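Local coordinates for protein Gp26 (Listeria phage P40, PDB 4JZ5) that probably hydrolyses peptidoglycan of the Listeria cell wall as a phage endolysin, through a catalytic domain of glycosyl hydrolase family 25, at residues A[26-31]-A[45-50]; A[78-83]-A[114-119]; A[175-180]-A[195-200]. One frame throughout, in Å; residues are numbered along the deposited sequence. Where two conformers were deposited one is given.

Contact 1: residues A[26-31]-A[45-50]; sequences LDISKW and GFVVIR
I28 leans CG1 obliquely over two side chains of the next strand, 3.7 Å from CG2 of I49 and 3.9 Å from CG1 of V47. With chi1 at 62° its CG1 sits between backbone N and carbonyl carbon, on the side of 45-50, while CG2 turns from it. Helix 62-72 covers this face through H65 and L69. On the other face CB of D27 stands 4.0 Å from CB of V48, but its carboxylate swings off to Q193 and N210, which both donate to OD1. The backbones run parallel, as the first two strands of the family 25 barrel, their axes 21° apart. L26 N donates to F46 O, L26 O takes V48 N, I28 N donates to V48 O at 2.9 Å and I28 O takes R50 N, so N and O of L26 and I28 all bond across. Beyond I28 the chain leaves the strand in an ST turn, OG of S29 accepting W31 N at 3.1 Å. CB of S29 lies over one face of the R50 guanidinium in the conformer described, 3.8 Å from NE; that nitrogen is held by a salt bridge to D59. K30 lays CD over the centre of the W31 indole. One water accepts from W31 NE1 at 2.9 Å and from R50 NH1 at 2.8 Å, in the plane of both flat groups.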
loop_
_atom_site.group_PDB
_atom_site.type_symbol
_atom_site.label_atom_id
_atom_site.label_comp_id
_atom_site.label_asym_id
_atom_site.label_seq_id
_atom_site.Cartn_x
_atom_site.Cartn_y
_atom_site.Cartn_z
ATOM N N LEU A 26 3.867 -6.724 5.209
ATOM C CA LEU A 26 3.277 -7.363 4.038
ATOM C C LEU A 26 2.317 -6.434 3.338
ATOM O O LEU A 26 1.755 -5.537 3.959
ATOM C CB LEU A 26 2.493 -8.612 4.442
ATOM C CG LEU A 26 3.250 -9.700 5.180
ATOM C CD1 LEU A 26 2.334 -10.879 5.444
ATOM C CD2 LEU A 26 4.496 -10.106 4.414
ATOM N N ASP A 27 2.091 -6.671 2.054
ATOM C CA ASP A 27 0.907 -6.133 1.407
ATOM C C ASP A 27 0.179 -7.275 0.722
ATOM O O ASP A 27 0.810 -8.174 0.162
ATOM C CB ASP A 27 1.224 -4.956 0.465
ATOM C CG ASP A 27 2.160 -5.313 -0.648
ATOM O OD1 ASP A 27 3.377 -5.166 -0.476
ATOM O OD2 ASP A 27 1.642 -5.693 -1.725
ATOM N N ILE A 28 -1.147 -7.264 0.826
ATOM C CA ILE A 28 -2.003 -8.338 0.346
ATOM C C ILE A 28 -3.221 -7.761 -0.363
ATOM O O ILE A 28 -3.569 -6.579 -0.226
ATOM C CB ILE A 28 -2.430 -9.297 1.486
ATOM C CG1 ILE A 28 -3.242 -8.552 2.548
ATOM C CG2 ILE A 28 -1.217 -9.965 2.091
ATOM C CD1 ILE A 28 -3.802 -9.455 3.644
ATOM N N SER A 29 -3.874 -8.636 -1.116
ATOM C CA SER A 29 -5.017 -8.277 -1.927
ATOM C C SER A 29 -5.851 -9.528 -2.158
ATOM O O SER A 29 -5.691 -10.540 -1.481
ATOM C CB SER A 29 -4.561 -7.715 -3.274
ATOM O OG SER A 29 -4.006 -8.746 -4.072
ATOM N N LYS A 30 -6.721 -9.470 -3.152
ATOM C CA LYS A 30 -7.496 -10.648 -3.528
ATOM C C LYS A 30 -6.604 -11.806 -3.970
ATOM O O LYS A 30 -7.059 -12.952 -3.998
ATOM C CB LYS A 30 -8.498 -10.305 -4.636
ATOM C CG LYS A 30 -7.874 -9.993 -5.964
ATOM C CD LYS A 30 -7.836 -11.218 -6.844
ATOM C CE LYS A 30 -8.422 -10.915 -8.205
ATOM N NZ LYS A 30 -8.625 -12.153 -9.005
ATOM N N TRP A 31 -5.354 -11.526 -4.321
ATOM C CA TRP A 31 -4.435 -12.581 -4.735
ATOM C C TRP A 31 -3.956 -13.447 -3.572
ATOM O O TRP A 31 -3.306 -14.471 -3.786
ATOM C CB TRP A 31 -3.255 -11.960 -5.480
ATOM C CG TRP A 31 -3.678 -11.340 -6.765
ATOM C CD1 TRP A 31 -3.706 -10.017 -7.069
ATOM C CD2 TRP A 31 -4.158 -12.028 -7.921
ATOM N NE1 TRP A 31 -4.168 -9.831 -8.351
ATOM C CE2 TRP A 31 -4.455 -11.053 -8.894
ATOM C CE3 TRP A 31 -4.368 -13.376 -8.227
ATOM C CZ2 TRP A 31 -4.949 -11.385 -10.155
ATOM C CZ3 TRP A 31 -4.858 -13.703 -9.479
ATOM C CH2 TRP A 31 -5.141 -12.710 -10.428
ATOM N N GLY A 45 4.974 -6.787 11.219
ATOM C CA GLY A 45 4.688 -5.586 11.986
ATOM C C GLY A 45 3.523 -4.739 11.506
ATOM O O GLY A 45 2.985 -3.934 12.261
ATOM N N PHE A 46 3.173 -4.876 10.231
ATOM C CA PHE A 46 2.130 -4.070 9.609
ATOM C C PHE A 46 1.728 -4.760 8.310
ATOM O O PHE A 46 2.534 -5.449 7.689
ATOM C CB PHE A 46 2.677 -2.671 9.286
ATOM C CG PHE A 46 1.626 -1.645 8.942
ATOM C CD1 PHE A 46 0.898 -1.039 9.950
ATOM C CD2 PHE A 46 1.387 -1.251 7.644
ATOM C CE1 PHE A 46 -0.072 -0.077 9.666
ATOM C CE2 PHE A 46 0.423 -0.277 7.364
ATOM C CZ PHE A 46 -0.293 0.312 8.377
ATOM N N VAL A 47 0.484 -4.568 7.903
ATOM C CA VAL A 47 -0.019 -5.093 6.641
ATOM C C VAL A 47 -0.733 -3.979 5.890
ATOM O O VAL A 47 -1.510 -3.238 6.479
ATOM C CB VAL A 47 -0.984 -6.278 6.865
ATOM C CG1 VAL A 47 -1.552 -6.797 5.545
ATOM C CG2 VAL A 47 -0.282 -7.402 7.613
ATOM N N VAL A 48 -0.476 -3.859 4.593
ATOM C CA VAL A 48 -1.240 -2.968 3.732
ATOM C C VAL A 48 -2.135 -3.822 2.836
ATOM O O VAL A 48 -1.662 -4.761 2.209
ATOM C CB VAL A 48 -0.339 -2.084 2.850
ATOM C CG1 VAL A 48 -1.136 -0.863 2.377
ATOM C CG2 VAL A 48 0.910 -1.642 3.606
ATOM N N ILE A 49 -3.427 -3.513 2.780
ATOM C CA ILE A 49 -4.353 -4.284 1.975
ATOM C C ILE A 49 -4.885 -3.456 0.828
ATOM O O ILE A 49 -5.086 -2.248 0.946
ATOM C CB ILE A 49 -5.515 -4.883 2.803
ATOM C CG1 ILE A 49 -6.510 -3.827 3.263
ATOM C CG2 ILE A 49 -4.963 -5.645 3.991
ATOM C CD1 ILE A 49 -7.625 -4.374 4.124
ATOM N N ARG A 50 -5.131 -4.101 -0.303
ATOM C CA ARG A 50 -5.650 -3.402 -1.478
ATOM C C ARG A 50 -7.108 -3.022 -1.279
ATOM O O ARG A 50 -7.929 -3.872 -0.935
ATOM C CB ARG A 50 -5.523 -4.258 -2.734
ATOM C CG ARG A 50 -5.797 -3.463 -4.010
ATOM C CD ARG A 50 -5.417 -4.213 -5.271
ATOM N NE ARG A 50 -6.378 -5.263 -5.573
ATOM C CZ ARG A 50 -6.348 -6.008 -6.672
ATOM N NH1 ARG A 50 -5.400 -5.824 -7.581
ATOM N NH2 ARG A 50 -7.271 -6.937 -6.859
HETATM O O HOH W 1 -5.061 -7.511 -9.770
#

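Contact 2: residues A[78-83]-A[114-119]; sequences LYHYAL and LFLDYE
Strands 76-81 and 114-117 are the two parallel arms of a beta-alpha-beta crossover through helix 87-106, next to each other in the family 25 barrel. H80 lies between two partners, its N donating to F115 O at 2.9 Å and its O accepting D117 N; A82 N then reaches D117 O almost straight, at 170°, while F115 N to L78 O is weak. Towards the helices, L78 and L114 run side by side, CB to CD2 3.8 Å. A82 follows at the strand end, its CB 3.6 Å from CD1 of L116 and 3.6 Å from CD1 of Y118.

The other face is aromatic and acidic. Y79 and D117 lie alongside each other, ring and carboxylate planes 37° apart, with Y79 CE1 3.5 Å from D117 OD2. D117 has CG anti to its backbone N (chi1 173°), which extends the carboxylate between the rings of Y79 and Y81. E119 crosses Y81 at about a right angle, OE1 3.5 Å from CE2. The phenol OH of Y81 is hydrogen-bonded to E120, and a water donates both to it and to E119 OE2. A second water, above one face of the Y81 ring, donates to A82 O and D117 O and accepts from E119 N, bridging the backbones of the two segments just where the strands stop.

OD1 of D117 and OE1 of E119 are only 2.6 Å apart. D117-Y118-E119 fits the Asp-X-Glu signature of family 25, so this pair at the C-terminal end of the strand probably belongs to the active site, with the Y79 and Y81 rings limiting where the D117 carboxylate can lie.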
loop_
_atom_site.group_PDB
_atom_site.type_symbol
_atom_site.label_atom_id
_atom_site.label_comp_id
_atom_site.label_asym_id
_atom_site.label_seq_id
_atom_site.Cartn_x
_atom_site.Cartn_y
_atom_site.Cartn_z
ATOM N N LEU A 78 -4.357 0.767 3.861
ATOM C CA LEU A 78 -4.983 0.462 2.570
ATOM C C LEU A 78 -4.182 1.049 1.430
ATOM O O LEU A 78 -3.605 2.132 1.582
ATOM C CB LEU A 78 -6.374 1.084 2.448
ATOM C CG LEU A 78 -7.376 0.782 3.553
ATOM C CD1 LEU A 78 -8.691 1.472 3.239
ATOM C CD2 LEU A 78 -7.594 -0.690 3.801
ATOM N N TYR A 79 -4.177 0.384 0.276
ATOM C CA TYR A 79 -3.630 0.985 -0.928
ATOM C C TYR A 79 -4.610 0.841 -2.082
ATOM O O TYR A 79 -5.226 -0.202 -2.281
ATOM C CB TYR A 79 -2.242 0.404 -1.290
ATOM C CG TYR A 79 -2.235 -0.978 -1.921
ATOM C CD1 TYR A 79 -2.334 -1.135 -3.300
ATOM C CD2 TYR A 79 -2.082 -2.126 -1.150
ATOM C CE1 TYR A 79 -2.305 -2.383 -3.896
ATOM C CE2 TYR A 79 -2.057 -3.391 -1.742
ATOM C CZ TYR A 79 -2.160 -3.503 -3.117
ATOM O OH TYR A 79 -2.148 -4.734 -3.732
ATOM N N HIS A 80 -4.709 1.907 -2.873
ATOM C CA HIS A 80 -5.565 1.974 -4.043
ATOM C C HIS A 80 -4.744 1.816 -5.311
ATOM O O HIS A 80 -3.754 2.525 -5.488
ATOM C CB HIS A 80 -6.240 3.345 -4.094
ATOM C CG HIS A 80 -7.067 3.542 -5.318
ATOM N ND1 HIS A 80 -6.692 4.286 -6.418
ATOM C CD2 HIS A 80 -8.276 3.022 -5.597
ATOM C CE1 HIS A 80 -7.670 4.226 -7.314
ATOM N NE2 HIS A 80 -8.632 3.459 -6.838
ATOM N N TYR A 81 -5.151 0.900 -6.191
ATOM C CA TYR A 81 -4.485 0.705 -7.470
ATOM C C TYR A 81 -5.085 1.673 -8.484
ATOM O O TYR A 81 -6.243 1.533 -8.903
ATOM C CB TYR A 81 -4.621 -0.750 -7.957
ATOM C CG TYR A 81 -3.765 -1.000 -9.174
ATOM C CD1 TYR A 81 -4.214 -0.668 -10.444
ATOM C CD2 TYR A 81 -2.476 -1.491 -9.047
ATOM C CE1 TYR A 81 -3.421 -0.868 -11.555
ATOM C CE2 TYR A 81 -1.676 -1.701 -10.166
ATOM C CZ TYR A 81 -2.151 -1.361 -11.404
ATOM O OH TYR A 81 -1.355 -1.555 -12.513
ATOM N N ALA A 82 -4.304 2.676 -8.853
ATOM C CA ALA A 82 -4.798 3.773 -9.676
ATOM C C ALA A 82 -4.969 3.430 -11.148
ATOM O O ALA A 82 -4.092 2.809 -11.750
ATOM C CB ALA A 82 -3.852 4.940 -9.568
ATOM N N LEU A 83 -6.077 3.899 -11.711
ATOM C CA LEU A 83 -6.390 3.756 -13.130
ATOM C C LEU A 83 -7.002 5.048 -13.680
ATOM O O LEU A 83 -7.702 5.033 -14.686
ATOM C CB LEU A 83 -7.368 2.603 -13.332
ATOM C CG LEU A 83 -6.772 1.230 -13.018
ATOM C CD1 LEU A 83 -7.849 0.159 -12.955
ATOM C CD2 LEU A 83 -5.707 0.852 -14.027
ATOM N N LEU A 114 -2.843 5.270 4.414
ATOM C CA LEU A 114 -3.405 5.031 3.098
ATOM C C LEU A 114 -2.337 5.284 2.046
ATOM O O LEU A 114 -1.385 6.014 2.287
ATOM C CB LEU A 114 -4.602 5.959 2.855
ATOM C CG LEU A 114 -5.712 5.897 3.909
ATOM C CD1 LEU A 114 -6.696 7.023 3.689
ATOM C CD2 LEU A 114 -6.444 4.562 3.890
ATOM N N PHE A 115 -2.496 4.663 0.874
ATOM C CA PHE A 115 -1.511 4.793 -0.196
ATOM C C PHE A 115 -2.145 4.854 -1.571
ATOM O O PHE A 115 -3.128 4.174 -1.859
ATOM C CB PHE A 115 -0.570 3.586 -0.204
ATOM C CG PHE A 115 0.342 3.520 0.970
ATOM C CD1 PHE A 115 1.552 4.187 0.942
ATOM C CD2 PHE A 115 0.022 2.789 2.083
ATOM C CE1 PHE A 115 2.421 4.131 2.013
ATOM C CE2 PHE A 115 0.895 2.742 3.161
ATOM C CZ PHE A 115 2.082 3.418 3.115
ATOM N N LEU A 116 -1.529 5.670 -2.423
ATOM C CA LEU A 116 -1.753 5.656 -3.852
ATOM C C LEU A 116 -0.696 4.752 -4.498
ATOM O O LEU A 116 0.505 5.033 -4.398
ATOM C CB LEU A 116 -1.613 7.070 -4.405
ATOM C CG LEU A 116 -1.643 7.216 -5.920
ATOM C CD1 LEU A 116 -2.910 6.626 -6.495
ATOM C CD2 LEU A 116 -1.525 8.678 -6.321
ATOM N N ASP A 117 -1.140 3.686 -5.159
ATOM C CA ASP A 117 -0.277 2.793 -5.943
ATOM C C ASP A 117 -0.404 3.217 -7.397
ATOM O O ASP A 117 -1.470 3.037 -8.023
ATOM C CB ASP A 117 -0.775 1.356 -5.711
ATOM C CG ASP A 117 -0.099 0.307 -6.570
ATOM O OD1 ASP A 117 0.488 0.634 -7.602
ATOM O OD2 ASP A 117 -0.196 -0.884 -6.211
ATOM N N TYR A 118 0.642 3.861 -7.914
ATOM C CA TYR A 118 0.585 4.468 -9.240
ATOM C C TYR A 118 1.690 3.875 -10.078
ATOM O O TYR A 118 2.850 4.308 -9.953
ATOM C CB TYR A 118 0.712 6.007 -9.201
ATOM C CG TYR A 118 0.245 6.594 -10.508
ATOM C CD1 TYR A 118 -1.090 6.847 -10.736
ATOM C CD2 TYR A 118 1.122 6.808 -11.549
ATOM C CE1 TYR A 118 -1.536 7.316 -11.955
ATOM C CE2 TYR A 118 0.686 7.283 -12.770
ATOM C CZ TYR A 118 -0.640 7.514 -12.978
ATOM O OH TYR A 118 -1.048 7.974 -14.209
ATOM N N GLU A 119 1.351 2.889 -10.908
ATOM C CA GLU A 119 2.376 2.156 -11.638
ATOM C C GLU A 119 2.022 1.894 -13.104
ATOM O O GLU A 119 2.735 1.166 -13.795
ATOM C CB GLU A 119 2.677 0.858 -10.904
ATOM C CG GLU A 119 1.530 -0.114 -10.866
ATOM C CD GLU A 119 1.834 -1.344 -9.989
ATOM O OE1 GLU A 119 1.501 -1.381 -8.795
ATOM O OE2 GLU A 119 2.407 -2.326 -10.510
HETATM O O HOH W 2 0.785 -3.330 -12.953
HETATM O O HOH W 3 -1.464 2.056 -10.837
#

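Contact 3: residues A[175-180]-A[195-200]; sequences GVDNGK and TSKGRI
The chain of 175-180 is irregular, with positive phi at D177 (55°) and G179 (91°), and it folds over the corner that the other segment turns at S196. The contact thus ties the loop between strands 169-172 and 191-195 to the passage from 191-195 into 197-200, its centre about 17 Å from that of the chain. An ST turn shapes the corner: T195 OG1 accepts K197 N. The same hydroxyl also accepts G179 N, at 3.0 Å, and gives its proton to D177 OD1 at 2.6 Å, so three hydrogen bonds fix its rotation. D177 meets T195 at about a right angle; chi1 of -155° swings its carboxylate away from its own backbone N and across to the corner. OD1 receives T195 OG1 nearly end-on and S196 N, 2.7 Å away, on its syn lone pair; OD2 takes S196 OG at 2.7 Å, also syn. Both oxygens are thereby engaged by the corner they cover, which should favour the charged form. T195 CG2 packs against CA of G179, 3.7 Å away. N178 forms an Asx turn, OD1 to K180 N, with the donor above the amide plane. Further along, a water donates to G179 O at 2.8 Å and accepts from R199 N at 2.9 Å.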
loop_
_atom_site.group_PDB
_atom_site.type_symbol
_atom_site.label_atom_id
_atom_site.label_comp_id
_atom_site.label_asym_id
_atom_site.label_seq_id
_atom_site.Cartn_x
_atom_site.Cartn_y
_atom_site.Cartn_z
ATOM N N GLY A 175 15.106 -7.133 -7.539
ATOM C CA GLY A 175 16.303 -7.887 -7.868
ATOM C C GLY A 175 15.962 -9.257 -8.427
ATOM O O GLY A 175 15.144 -9.365 -9.338
ATOM N N VAL A 176 16.569 -10.305 -7.874
ATOM C CA VAL A 176 16.294 -11.671 -8.322
ATOM C C VAL A 176 14.877 -12.130 -7.995
ATOM O O VAL A 176 14.422 -13.140 -8.528
ATOM C CB VAL A 176 17.272 -12.707 -7.730
ATOM C CG1 VAL A 176 18.669 -12.496 -8.289
ATOM C CG2 VAL A 176 17.268 -12.682 -6.214
ATOM N N ASP A 177 14.196 -11.392 -7.120
ATOM C CA ASP A 177 12.813 -11.667 -6.738
ATOM C C ASP A 177 12.659 -13.098 -6.238
ATOM O O ASP A 177 11.880 -13.886 -6.785
ATOM C CB ASP A 177 11.843 -11.384 -7.884
ATOM C CG ASP A 177 10.434 -11.066 -7.389
ATOM O OD1 ASP A 177 10.236 -10.936 -6.165
ATOM O OD2 ASP A 177 9.526 -10.953 -8.237
ATOM N N ASN A 178 13.391 -13.418 -5.178
ATOM C CA ASN A 178 13.451 -14.792 -4.689
ATOM C C ASN A 178 12.934 -14.937 -3.274
ATOM O O ASN A 178 13.262 -15.911 -2.593
ATOM C CB ASN A 178 14.882 -15.332 -4.767
ATOM C CG ASN A 178 15.792 -14.717 -3.741
ATOM O OD1 ASN A 178 15.475 -13.688 -3.155
ATOM N ND2 ASN A 178 16.949 -15.333 -3.530
ATOM N N GLY A 179 12.122 -13.986 -2.826
ATOM C CA GLY A 179 11.502 -14.090 -1.522
ATOM C C GLY A 179 12.298 -13.472 -0.392
ATOM O O GLY A 179 11.811 -13.408 0.740
ATOM N N LYS A 180 13.509 -13.009 -0.690
ATOM C CA LYS A 180 14.383 -12.406 0.309
ATOM C C LYS A 180 14.894 -11.087 -0.241
ATOM O O LYS A 180 14.895 -10.879 -1.452
ATOM C CB LYS A 180 15.566 -13.322 0.621
ATOM C CG LYS A 180 15.154 -14.647 1.227
ATOM C CD LYS A 180 14.657 -14.492 2.647
ATOM C CE LYS A 180 14.268 -15.837 3.242
ATOM N NZ LYS A 180 13.884 -15.734 4.681
ATOM N N THR A 195 10.369 -8.018 -2.671
ATOM C CA THR A 195 10.040 -9.200 -3.448
ATOM C C THR A 195 8.536 -9.292 -3.636
ATOM O O THR A 195 7.772 -8.767 -2.811
ATOM C CB THR A 195 10.564 -10.495 -2.757
ATOM O OG1 THR A 195 10.408 -11.624 -3.617
ATOM C CG2 THR A 195 9.846 -10.771 -1.451
ATOM N N SER A 196 8.136 -9.962 -4.714
ATOM C CA SER A 196 6.748 -10.336 -4.940
ATOM C C SER A 196 6.545 -11.831 -4.700
ATOM O O SER A 196 5.434 -12.340 -4.889
ATOM C CB SER A 196 6.323 -9.990 -6.366
ATOM O OG SER A 196 6.957 -10.824 -7.336
ATOM N N LYS A 197 7.597 -12.528 -4.270
ATOM C CA LYS A 197 7.565 -13.988 -4.176
ATOM C C LYS A 197 7.907 -14.455 -2.773
ATOM O O LYS A 197 8.533 -15.501 -2.585
ATOM C CB LYS A 197 8.533 -14.608 -5.190
ATOM C CG LYS A 197 8.252 -14.218 -6.618
ATOM C CD LYS A 197 6.873 -14.611 -7.085
ATOM C CE LYS A 197 6.707 -14.286 -8.569
ATOM N NZ LYS A 197 5.350 -14.597 -9.086
ATOM N N GLY A 198 7.469 -13.687 -1.785
ATOM C CA GLY A 198 7.649 -14.090 -0.410
ATOM C C GLY A 198 6.971 -15.401 -0.086
ATOM O O GLY A 198 5.964 -15.779 -0.704
ATOM N N ARG A 199 7.526 -16.068 0.912
ATOM C CA ARG A 199 6.959 -17.290 1.427
ATOM C C ARG A 199 6.820 -17.171 2.928
ATOM O O ARG A 199 7.806 -17.031 3.661
ATOM C CB ARG A 199 7.833 -18.472 1.081
ATOM C CG ARG A 199 7.133 -19.789 1.294
ATOM C CD ARG A 199 8.095 -20.933 1.083
ATOM N NE ARG A 199 9.167 -20.913 2.075
ATOM C CZ ARG A 199 9.090 -21.470 3.280
ATOM N NH1 ARG A 199 7.990 -22.109 3.663
ATOM N NH2 ARG A 199 10.119 -21.392 4.111
ATOM N N ILE A 200 5.586 -17.204 3.389
ATOM C CA ILE A 200 5.330 -17.259 4.818
ATOM C C ILE A 200 4.271 -18.322 5.079
ATOM O O ILE A 200 3.359 -18.525 4.281
ATOM C CB ILE A 200 4.896 -15.899 5.376
ATOM C CG1 ILE A 200 3.566 -15.479 4.765
ATOM C CG2 ILE A 200 5.978 -14.864 5.108
ATOM C CD1 ILE A 200 3.049 -14.206 5.342
HETATM O O HOH W 4 10.146 -15.329 1.809
#

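How the contacts relate
From the N terminus, contact 1 comes first, closing a loop of 13 residues without helix or strand between strands 25-28 and 46-53. Contact 2 then spans 30 residues, 20 of them helical, closing the crossover of strand 76-81, helix 87-106 and strand 114-117. Contact 3 brings together the two sides of a 14-residue stretch that holds most of strand 191-195. The three follow in series; none nests in or crosses another. Contacts 1 and 2 meet in the sheet, where strands 46-53 and 76-81 are neighbours and I49 O probably accepts Y79 N at 2.9 Å. Contact 3 touches contact 1 through L26 CD1 and I200 CD1, 3.4 Å apart, but its nearest atoms stay about 10 Å from contact 2.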